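Local coordinates for uncharacterized protein (Cricetid herpesvirus 2, PDB 4ZKQ) that binds chemokines and probably acts as a viral decoy receptor that keeps them from signalling in the infected rodent host, at residues Cys52-Tyr57 and Ser76-Cys81; Phe168-Leu171 and Gly175-Ser178. All coordinates share one frame; numbering follows the deposited sequence. Where two conformers were deposited one is given.

Contact 1 (Cys52-Tyr57 and Ser76-Cys81)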
ATOM      1  N   CYS A  52      -5.066  11.041  -4.645  1.00 11.11           N
ATOM      2  CA  CYS A  52      -5.371   9.773  -3.979  1.00  9.86           C
ATOM      3  C   CYS A  52      -6.665   9.140  -4.479  1.00 11.17           C
ATOM      4  O   CYS A  52      -7.663   9.826  -4.657  1.00 14.27           O
ATOM      5  CB  CYS A  52      -5.463   9.991  -2.466  1.00 12.67           C
ATOM      6  SG  CYS A  52      -3.877  10.404  -1.669  1.00 13.88           S
ATOM      7  N   ASP A  53      -6.638   7.822  -4.676  1.00 11.31           N
ATOM      8  CA  ASP A  53      -7.823   7.067  -5.080  1.00 14.02           C
ATOM      9  C   ASP A  53      -8.381   6.289  -3.898  1.00 14.29           C
ATOM     10  O   ASP A  53      -9.532   5.859  -3.905  1.00 11.05           O
ATOM     11  CB  ASP A  53      -7.480   6.131  -6.245  1.00 12.83           C
ATOM     12  CG  ASP A  53      -7.007   6.890  -7.469  1.00 13.11           C
ATOM     13  OD1 ASP A  53      -7.831   7.639  -8.034  1.00 14.82           O
ATOM     14  OD2 ASP A  53      -5.818   6.767  -7.850  1.00 13.59           O
ATOM     15  N   LYS A  54      -7.561   6.155  -2.864  1.00 10.57           N
ATOM     16  CA  LYS A  54      -7.935   5.431  -1.671  1.00 11.77           C
ATOM     17  C   LYS A  54      -7.086   5.954  -0.522  1.00 14.73           C
ATOM     18  O   LYS A  54      -5.942   6.353  -0.738  1.00 12.05           O
ATOM     19  CB  LYS A  54      -7.729   3.930  -1.894  1.00 15.92           C
ATOM     20  CG  LYS A  54      -7.515   3.103  -0.649  1.00 21.66           C
ATOM     21  CD  LYS A  54      -7.399   1.623  -1.001  1.00 17.24           C
ATOM     22  CE  LYS A  54      -6.722   0.853   0.102  1.00 21.03           C
ATOM     23  NZ  LYS A  54      -6.852  -0.613  -0.075  1.00 18.94           N
ATOM     24  N   ILE A  55      -7.635   5.963   0.690  1.00  9.45           N
ATOM     25  CA  ILE A  55      -6.861   6.402   1.840  1.00 10.79           C
ATOM     26  C   ILE A  55      -7.149   5.557   3.084  1.00 11.32           C
ATOM     27  O   ILE A  55      -8.292   5.218   3.378  1.00 10.87           O
ATOM     28  CB  ILE A  55      -7.109   7.889   2.135  1.00 10.34           C
ATOM     29  CG1 ILE A  55      -6.122   8.391   3.197  1.00 15.26           C
ATOM     30  CG2 ILE A  55      -8.559   8.136   2.542  1.00 15.00           C
ATOM     31  CD1 ILE A  55      -6.039   9.897   3.263  1.00 19.44           C
ATOM     32  N   THR A  56      -6.075   5.207   3.782  1.00 12.91           N
ATOM     33  CA  THR A  56      -6.142   4.444   5.019  1.00 10.79           C
ATOM     34  C   THR A  56      -5.760   5.378   6.152  1.00 14.22           C
ATOM     35  O   THR A  56      -4.797   6.127   6.031  1.00 12.54           O
ATOM     36  CB  THR A  56      -5.198   3.229   4.987  1.00 13.46           C
ATOM     37  OG1 THR A  56      -5.689   2.264   4.044  1.00 15.15           O
ATOM     38  CG2 THR A  56      -5.077   2.559   6.372  1.00 10.75           C
ATOM     39  N   TYR A  57      -6.539   5.359   7.231  1.00 12.22           N
ATOM     40  CA  TYR A  57      -6.274   6.195   8.395  1.00 11.97           C
ATOM     41  C   TYR A  57      -5.638   5.367   9.511  1.00 11.24           C
ATOM     42  O   TYR A  57      -6.025   4.219   9.737  1.00 11.86           O
ATOM     43  CB  TYR A  57      -7.565   6.838   8.905  1.00 11.61           C
ATOM     44  CG  TYR A  57      -8.360   7.563   7.856  1.00 13.24           C
ATOM     45  CD1 TYR A  57      -8.065   8.880   7.521  1.00 18.60           C
ATOM     46  CD2 TYR A  57      -9.417   6.940   7.203  1.00 10.86           C
ATOM     47  CE1 TYR A  57      -8.797   9.552   6.559  1.00 16.23           C
ATOM     48  CE2 TYR A  57     -10.150   7.605   6.241  1.00 14.17           C
ATOM     49  CZ  TYR A  57      -9.837   8.909   5.924  1.00 17.48           C
ATOM     50  OH  TYR A  57     -10.571   9.580   4.970  1.00 20.23           O
ATOM     51  N   SER A  76       2.707   0.809   1.724  1.00 15.61           N
ATOM     52  CA  SER A  76       1.308   0.427   1.525  1.00 23.74           C
ATOM     53  C   SER A  76       0.855  -0.504   2.657  1.00 22.40           C
ATOM     54  O   SER A  76       1.511  -1.510   2.908  1.00 17.81           O
ATOM     55  CB  SER A  76       1.136  -0.261   0.165  1.00 28.89           C
ATOM     56  OG  SER A  76      -0.202  -0.687  -0.030  1.00 50.83           O
ATOM     57  N   THR A  77      -0.246  -0.196   3.348  1.00 19.33           N
ATOM     58  CA  THR A  77      -0.693  -1.096   4.415  1.00 21.93           C
ATOM     59  C   THR A  77      -1.307  -2.380   3.866  1.00 17.97           C
ATOM     60  O   THR A  77      -1.251  -3.425   4.510  1.00 23.35           O
ATOM     61  CB  THR A  77      -1.717  -0.434   5.375  1.00 29.34           C
ATOM     62  OG1 THR A  77      -2.779   0.180   4.628  1.00 39.53           O
ATOM     63  CG2 THR A  77      -1.005   0.572   6.284  1.00 41.60           C
ATOM     64  N   ASP A  78      -1.866  -2.319   2.665  1.00 15.79           N
ATOM     65  CA  ASP A  78      -2.583  -3.476   2.151  1.00 21.56           C
ATOM     66  C   ASP A  78      -1.764  -4.286   1.153  1.00 23.70           C
ATOM     67  O   ASP A  78      -0.820  -3.789   0.533  1.00 21.11           O
ATOM     68  CB  ASP A  78      -3.894  -3.035   1.512  1.00 18.75           C
ATOM     69  CG  ASP A  78      -4.727  -2.177   2.444  1.00 14.16           C
ATOM     70  OD1 ASP A  78      -5.046  -2.642   3.559  1.00 16.71           O
ATOM     71  OD2 ASP A  78      -5.047  -1.041   2.064  1.00 17.77           O
ATOM     72  N   ILE A  79      -2.146  -5.547   1.011  1.00 18.36           N
ATOM     73  CA  ILE A  79      -1.542  -6.417   0.028  1.00 43.42           C
ATOM     74  C   ILE A  79      -2.336  -6.278  -1.256  1.00 57.37           C
ATOM     75  O   ILE A  79      -3.552  -6.522  -1.273  1.00 27.95           O
ATOM     76  CB  ILE A  79      -1.526  -7.890   0.500  1.00 67.97           C
ATOM     77  CG1 ILE A  79      -0.661  -8.040   1.756  1.00 53.46           C
ATOM     78  CG2 ILE A  79      -1.040  -8.824  -0.608  1.00 42.75           C
ATOM     79  CD1 ILE A  79      -0.585  -9.458   2.282  1.00 55.84           C
ATOM     80  N   THR A  80      -1.669  -5.833  -2.316  1.00 25.06           N
ATOM     81  CA  THR A  80      -2.249  -5.976  -3.648  1.00 19.31           C
ATOM     82  C   THR A  80      -1.249  -6.716  -4.517  1.00 18.93           C
ATOM     83  O   THR A  80      -1.509  -7.831  -4.952  1.00 20.47           O
ATOM     84  CB  THR A  80      -2.621  -4.629  -4.297  1.00 24.67           C
ATOM     85  OG1 THR A  80      -3.621  -3.972  -3.509  1.00 21.03           O
ATOM     86  CG2 THR A  80      -3.188  -4.864  -5.701  1.00 19.24           C
ATOM     87  N   CYS A  81      -0.110  -6.080  -4.768  1.00 18.29           N
ATOM     88  CA  CYS A  81       0.971  -6.671  -5.551  1.00 17.76           C
ATOM     89  C   CYS A  81       2.306  -6.514  -4.817  1.00 23.92           C
ATOM     90  O   CYS A  81       3.003  -5.523  -5.008  1.00 19.32           O
ATOM     91  CB  CYS A  81       1.065  -6.018  -6.928  1.00 19.11           C
ATOM     92  SG  CYS A  81       2.341  -6.771  -7.968  1.00 19.65           S
TER
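A salt bridge between Lys54 and Asp78 ties the start of strand 54-59 to the loop that joins strands 68-74 and 85-94. The lysine chain runs out fully extended, its CG anti to the backbone N (chi1 156°), which carries the ammonium across the gap. Lys54 NZ lies 2.8 Å from Asp78 OD2 and meets that oxygen from above the carboxylate plane, 51° out of it. The last methylene comes close as well, with Lys54 CE 3.2 Å from Asp78 OD2. Two residues on, Thr56 touches Thr77 of the loop more loosely. Thr56 OG1 is 3.6 Å from Thr77 OG1, and Thr56 CG2 packs against the same hydroxyl at 3.7 Å. With no backbone hydrogen bonds between the segments and CA atoms 7.8 Å apart at Thr56 and Thr77, side chains alone span the gap. Asp78 is not the lysine's strongest partner: Lys54 NZ also forms a salt bridge with Glu384, and Asp78 OD1 forms one with Lys215, whose NZ hydrogen-bonds Thr56 OG1. This alternating network of charges joins strand 54-59 and the loop to strands 206-223 and 378-384, while strand 23-26 flanks them through Gln24.

Contact 2 (Phe168-Leu171 and Gly175-Ser178)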
ATOM      1  N   PHE A 168       1.405   6.427  -2.219  1.00 11.60           N
ATOM      2  CA  PHE A 168       2.064   5.368  -2.982  1.00 12.09           C
ATOM      3  C   PHE A 168       1.424   5.243  -4.359  1.00 12.31           C
ATOM      4  O   PHE A 168       0.259   4.844  -4.486  1.00 12.68           O
ATOM      5  CB  PHE A 168       1.983   4.037  -2.231  1.00 14.20           C
ATOM      6  CG  PHE A 168       2.802   2.930  -2.848  1.00 12.06           C
ATOM      7  CD1 PHE A 168       4.169   2.859  -2.639  1.00 17.45           C
ATOM      8  CD2 PHE A 168       2.201   1.950  -3.612  1.00 16.47           C
ATOM      9  CE1 PHE A 168       4.924   1.835  -3.203  1.00 22.92           C
ATOM     10  CE2 PHE A 168       2.948   0.928  -4.176  1.00 20.93           C
ATOM     11  CZ  PHE A 168       4.308   0.872  -3.973  1.00 19.12           C
ATOM     12  N   LYS A 169       2.173   5.617  -5.388  1.00 13.99           N
ATOM     13  CA  LYS A 169       1.691   5.478  -6.757  1.00 16.06           C
ATOM     14  C   LYS A 169       2.042   4.089  -7.252  1.00 14.35           C
ATOM     15  O   LYS A 169       3.209   3.778  -7.501  1.00 13.27           O
ATOM     16  CB  LYS A 169       2.278   6.543  -7.683  1.00 15.70           C
ATOM     17  CG  LYS A 169       1.586   6.543  -9.037  1.00 20.64           C
ATOM     18  CD  LYS A 169       1.997   7.702  -9.916  1.00 33.30           C
ATOM     19  CE  LYS A 169       0.985   7.895 -11.040  1.00 35.67           C
ATOM     20  NZ  LYS A 169       1.341   9.030 -11.936  1.00 52.04           N
ATOM     21  N   GLU A 170       1.023   3.245  -7.352  1.00 12.10           N
ATOM     22  CA  GLU A 170       1.200   1.875  -7.797  1.00 18.97           C
ATOM     23  C   GLU A 170       1.574   1.808  -9.263  1.00 19.96           C
ATOM     24  O   GLU A 170       1.427   2.777 -10.017  1.00 14.62           O
ATOM     25  CB  GLU A 170      -0.078   1.061  -7.564  1.00 18.00           C
ATOM     26  CG  GLU A 170      -0.444   0.914  -6.105  1.00 20.17           C
ATOM     27  CD  GLU A 170      -1.597  -0.047  -5.871  1.00 22.44           C
ATOM     28  OE1 GLU A 170      -2.352  -0.316  -6.824  1.00 25.72           O
ATOM     29  OE2 GLU A 170      -1.748  -0.530  -4.730  1.00 33.17           O
ATOM     30  N   LEU A 171       2.048   0.640  -9.663  1.00 20.29           N
ATOM     31  CA  LEU A 171       2.377   0.395 -11.057  1.00 23.29           C
ATOM     32  C   LEU A 171       1.163   0.707 -11.932  1.00 20.66           C
ATOM     33  O   LEU A 171       1.292   1.249 -13.027  1.00 22.11           O
ATOM     34  CB  LEU A 171       2.842  -1.052 -11.233  1.00 28.96           C
ATOM     35  CG  LEU A 171       3.313  -1.487 -12.617  1.00 48.14           C
ATOM     36  CD1 LEU A 171       4.536  -0.692 -13.059  1.00 29.83           C
ATOM     37  CD2 LEU A 171       3.612  -2.974 -12.586  1.00 43.66           C
ATOM     38  N   GLY A 175      -3.410   5.850  -6.868  1.00 10.43           N
ATOM     39  CA  GLY A 175      -2.856   6.547  -5.726  1.00 17.93           C
ATOM     40  C   GLY A 175      -3.373   5.949  -4.436  1.00 14.38           C
ATOM     41  O   GLY A 175      -4.502   6.219  -4.017  1.00 13.80           O
ATOM     42  N   VAL A 176      -2.546   5.121  -3.810  1.00 12.00           N
ATOM     43  CA  VAL A 176      -2.922   4.447  -2.579  1.00 15.47           C
ATOM     44  C   VAL A 176      -2.262   5.152  -1.407  1.00 14.20           C
ATOM     45  O   VAL A 176      -1.048   5.090  -1.231  1.00 14.33           O
ATOM     46  CB  VAL A 176      -2.528   2.972  -2.615  1.00 22.66           C
ATOM     47  CG1 VAL A 176      -2.914   2.288  -1.327  1.00 29.48           C
ATOM     48  CG2 VAL A 176      -3.217   2.301  -3.783  1.00 23.68           C
ATOM     49  N   CYS A 177      -3.078   5.822  -0.606  1.00 14.11           N
ATOM     50  CA  CYS A 177      -2.554   6.737   0.389  1.00 11.63           C
ATOM     51  C   CYS A 177      -2.806   6.292   1.814  1.00 11.52           C
ATOM     52  O   CYS A 177      -3.706   5.498   2.090  1.00 10.91           O
ATOM     53  CB  CYS A 177      -3.147   8.120   0.164  1.00 10.89           C
ATOM     54  SG  CYS A 177      -2.747   8.728  -1.486  1.00 13.72           S
ATOM     55  N   SER A 178      -1.993   6.801   2.727  0.57  8.92           N
ATOM     56  CA  SER A 178      -2.202   6.537   4.136  0.57 13.67           C
ATOM     57  C   SER A 178      -1.901   7.794   4.925  0.57 11.71           C
ATOM     58  O   SER A 178      -0.949   8.513   4.628  0.57 13.14           O
ATOM     59  CB  SER A 178      -1.336   5.371   4.606  0.57 16.15           C
ATOM     60  OG  SER A 178       0.030   5.630   4.384  0.57 10.80           O
TER
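Phe168 and Val176 form an antiparallel hydrogen-bonded pair, and the tight part of the contact is their backbone. Val176 N donates to Phe168 O at 2.9 Å with an N-H...O angle of 164°. The return bond, from Phe168 N to Val176 O at 3.0 Å, is more bent, at 153°. Next to it, Phe168 CB sits 3.4 Å from Val176 O, but chi1 of -172° swings the ring away from the partner strand and onto Leu75. Glu170, just past the end of strand 161-169, supplies the main side-chain contact. Its extended chain brings the carboxylate over one branch of the valine, with Glu170 OE2 3.3 Å and Glu170 CD 3.5 Å from Val176 CG2; a polar group lies against a methyl in a buried contact, with Glu144 touching the same side chain. The packing is looser at the turn end: Lys169 faces side-chain-less Gly175 in a non-hydrogen-bonded pair, CA atoms 4.8 Å apart, and directs its extended chain to the other face of the sheet, and Leu171 beyond it is exposed. Paired backbones closed by a short connection make this the turn end of a beta hairpin, strands 161-169 and 175-181, within a mixed sheet.

Strand 175-181 stands between strands 161-169 and 54-59, so contacts 1 and 2 meet across the same sheet. A disulfide joins them covalently, with Cys52 SG 2.0 Å from Cys177 SG, and Asp53 N lies 2.8 Å from Gly175 O in a probable hydrogen bond. Their chemistry differs with their place. Contact 2 is buried and pairs neighbouring strands of one hairpin, joined by a short turn, through backbone bonds. Contact 1 is partly buried and reaches from the sheet to a loop, using charged and hydroxyl side chains that lead on to the sheet that holds strands 206-223 and 378-384. One contact thus builds the sheet, and the other links it outward.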